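Local atomic coordinates of putative TetR-family transcriptional regulator (Bordetella parapertussis 12822, PDB entry 3CCY), a protein that probably binds cis-regulatory DNA through a helix-turn-helix motif and represses transcription, as other regulators of the TetR family do. Residues I94-L99 and S181-A186. Sequence-based numbering, arbitrary orientation.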
loop_
_atom_site.group_PDB
_atom_site.type_symbol
_atom_site.label_atom_id
_atom_site.label_comp_id
_atom_site.label_asym_id
_atom_site.label_seq_id
_atom_site.Cartn_x
_atom_site.Cartn_y
_atom_site.Cartn_z
ATOM N N ILE A 94 12.942 -2.881 -15.271
ATOM C CA ILE A 94 12.495 -1.899 -14.305
ATOM C C ILE A 94 11.816 -2.566 -13.107
ATOM O O ILE A 94 12.082 -2.214 -11.964
ATOM C CB ILE A 94 11.487 -0.867 -14.941
ATOM C CG1 ILE A 94 12.212 0.054 -15.909
ATOM C CG2 ILE A 94 10.680 -0.119 -13.820
ATOM C CD1 ILE A 94 11.227 0.856 -16.807
ATOM N N VAL A 95 10.939 -3.532 -13.345
ATOM C CA VAL A 95 10.262 -4.159 -12.205
ATOM C C VAL A 95 11.290 -4.938 -11.315
ATOM O O VAL A 95 11.209 -4.917 -10.102
ATOM C CB VAL A 95 9.125 -5.108 -12.673
ATOM C CG1 VAL A 95 8.413 -5.787 -11.447
ATOM C CG2 VAL A 95 8.124 -4.318 -13.543
ATOM N N LYS A 96 12.227 -5.624 -11.956
ATOM C CA LYS A 96 13.272 -6.392 -11.249
ATOM C C LYS A 96 14.111 -5.423 -10.423
ATOM O O LYS A 96 14.483 -5.735 -9.300
ATOM C CB LYS A 96 14.179 -7.080 -12.249
ATOM C CG LYS A 96 13.631 -8.355 -12.836
ATOM C CD LYS A 96 14.692 -9.082 -13.709
ATOM C CE LYS A 96 14.013 -10.398 -14.175
ATOM N NZ LYS A 96 14.916 -11.262 -14.886
ATOM N N LEU A 97 14.382 -4.238 -10.971
ATOM C CA LEU A 97 15.125 -3.205 -10.210
ATOM C C LEU A 97 14.389 -2.790 -8.926
ATOM O O LEU A 97 15.000 -2.723 -7.844
ATOM C CB LEU A 97 15.409 -1.971 -11.077
ATOM C CG LEU A 97 15.883 -0.698 -10.391
ATOM C CD1 LEU A 97 17.311 -0.943 -9.902
ATOM C CD2 LEU A 97 15.823 0.508 -11.354
ATOM N N PHE A 98 13.091 -2.504 -9.052
ATOM C CA PHE A 98 12.330 -2.046 -7.877
ATOM C C PHE A 98 12.325 -3.099 -6.786
ATOM O O PHE A 98 12.508 -2.786 -5.595
ATOM C CB PHE A 98 10.905 -1.549 -8.247
ATOM C CG PHE A 98 10.894 -0.313 -9.137
ATOM C CD1 PHE A 98 12.065 0.355 -9.445
ATOM C CD2 PHE A 98 9.718 0.198 -9.636
ATOM C CE1 PHE A 98 12.051 1.488 -10.253
ATOM C CE2 PHE A 98 9.704 1.349 -10.449
ATOM C CZ PHE A 98 10.857 1.986 -10.745
ATOM N N LEU A 99 12.169 -4.359 -7.174
ATOM C CA LEU A 99 12.147 -5.436 -6.197
ATOM C C LEU A 99 13.518 -5.762 -5.650
ATOM O O LEU A 99 13.644 -6.202 -4.512
ATOM C CB LEU A 99 11.419 -6.680 -6.746
ATOM C CG LEU A 99 9.916 -6.449 -6.954
ATOM C CD1 LEU A 99 9.279 -7.715 -7.456
ATOM C CD2 LEU A 99 9.193 -5.986 -5.665
ATOM N N SER A 181 12.087 -15.619 -4.971
ATOM C CA SER A 181 13.157 -14.628 -5.000
ATOM C C SER A 181 12.643 -13.308 -5.551
ATOM O O SER A 181 11.619 -13.289 -6.236
ATOM C CB SER A 181 14.316 -15.119 -5.872
ATOM O OG SER A 181 13.936 -15.057 -7.242
ATOM N N PRO A 182 13.327 -12.186 -5.238
ATOM C CA PRO A 182 12.950 -10.929 -5.913
ATOM C C PRO A 182 12.812 -11.014 -7.439
ATOM O O PRO A 182 11.803 -10.516 -7.970
ATOM C CB PRO A 182 14.037 -9.930 -5.461
ATOM C CG PRO A 182 14.357 -10.405 -4.070
ATOM C CD PRO A 182 14.398 -11.959 -4.244
ATOM N N ASP A 183 13.735 -11.703 -8.124
ATOM C CA ASP A 183 13.628 -11.861 -9.589
ATOM C C ASP A 183 12.411 -12.706 -9.996
ATOM O O ASP A 183 11.721 -12.350 -10.927
ATOM C CB ASP A 183 14.887 -12.471 -10.225
ATOM C CG ASP A 183 15.764 -11.439 -10.902
ATOM O OD1 ASP A 183 15.750 -10.211 -10.514
ATOM O OD2 ASP A 183 16.489 -11.885 -11.819
ATOM N N ALA A 184 12.182 -13.826 -9.325
ATOM C CA ALA A 184 10.973 -14.650 -9.534
ATOM C C ALA A 184 9.690 -13.826 -9.311
ATOM O O ALA A 184 8.740 -13.896 -10.102
ATOM C CB ALA A 184 11.009 -15.921 -8.622
ATOM N N LEU A 185 9.659 -13.012 -8.258
ATOM C CA LEU A 185 8.449 -12.226 -7.986
ATOM C C LEU A 185 8.217 -11.210 -9.134
ATOM O O LEU A 185 7.067 -10.989 -9.578
ATOM C CB LEU A 185 8.535 -11.537 -6.606
ATOM C CG LEU A 185 7.381 -10.590 -6.283
ATOM C CD1 LEU A 185 6.070 -11.378 -6.227
ATOM C CD2 LEU A 185 7.615 -9.867 -4.915
ATOM N N ALA A 186 9.305 -10.605 -9.611
ATOM C CA ALA A 186 9.257 -9.602 -10.669
ATOM C C ALA A 186 8.736 -10.226 -11.957
ATOM O O ALA A 186 7.833 -9.653 -12.581
ATOM C CB ALA A 186 10.687 -8.964 -10.931
HETATM O O HOH W 1 15.074 -8.480 -8.626
#
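A186 turns its methyl group toward the facing helix, where A186 CB lies 3.6 Å from K96 CG and also meets V95 CG1; so small a side chain lets the backbones approach, with the CA atoms of K96 and A186 5.2 Å apart. L99 has CG anti to its carbonyl carbon (chi1 -67°), and CD1 continues the chain over the other helix's backbone, 3.6 Å from L185 CG and close to A186 N; the two leucines cross at about a right angle. Beside these apolar contacts the aliphatic chain of K96, extended beyond CG, runs across the carboxylate of D183 and ends in a long salt bridge, NZ to OD2 at 3.5 Å. The ammonium's stronger partner is E187, one turn further on. Water 1 donates to K96 O and D183 OD1, the latter at 2.6 Å. Helices 87-115 and 182-195 pack within the tetracyclin repressor-like C-terminal domain, their short segments roughly antiparallel at 138°. Behind V95 stand F163 and I167 of helix 153-168, while L185 packs on V158 of the second subunit. P182 suits the first turn, where its missing N-H costs no helical bond, and S181 is the N-cap: its OG accepts from A184 N at 3.0 Å.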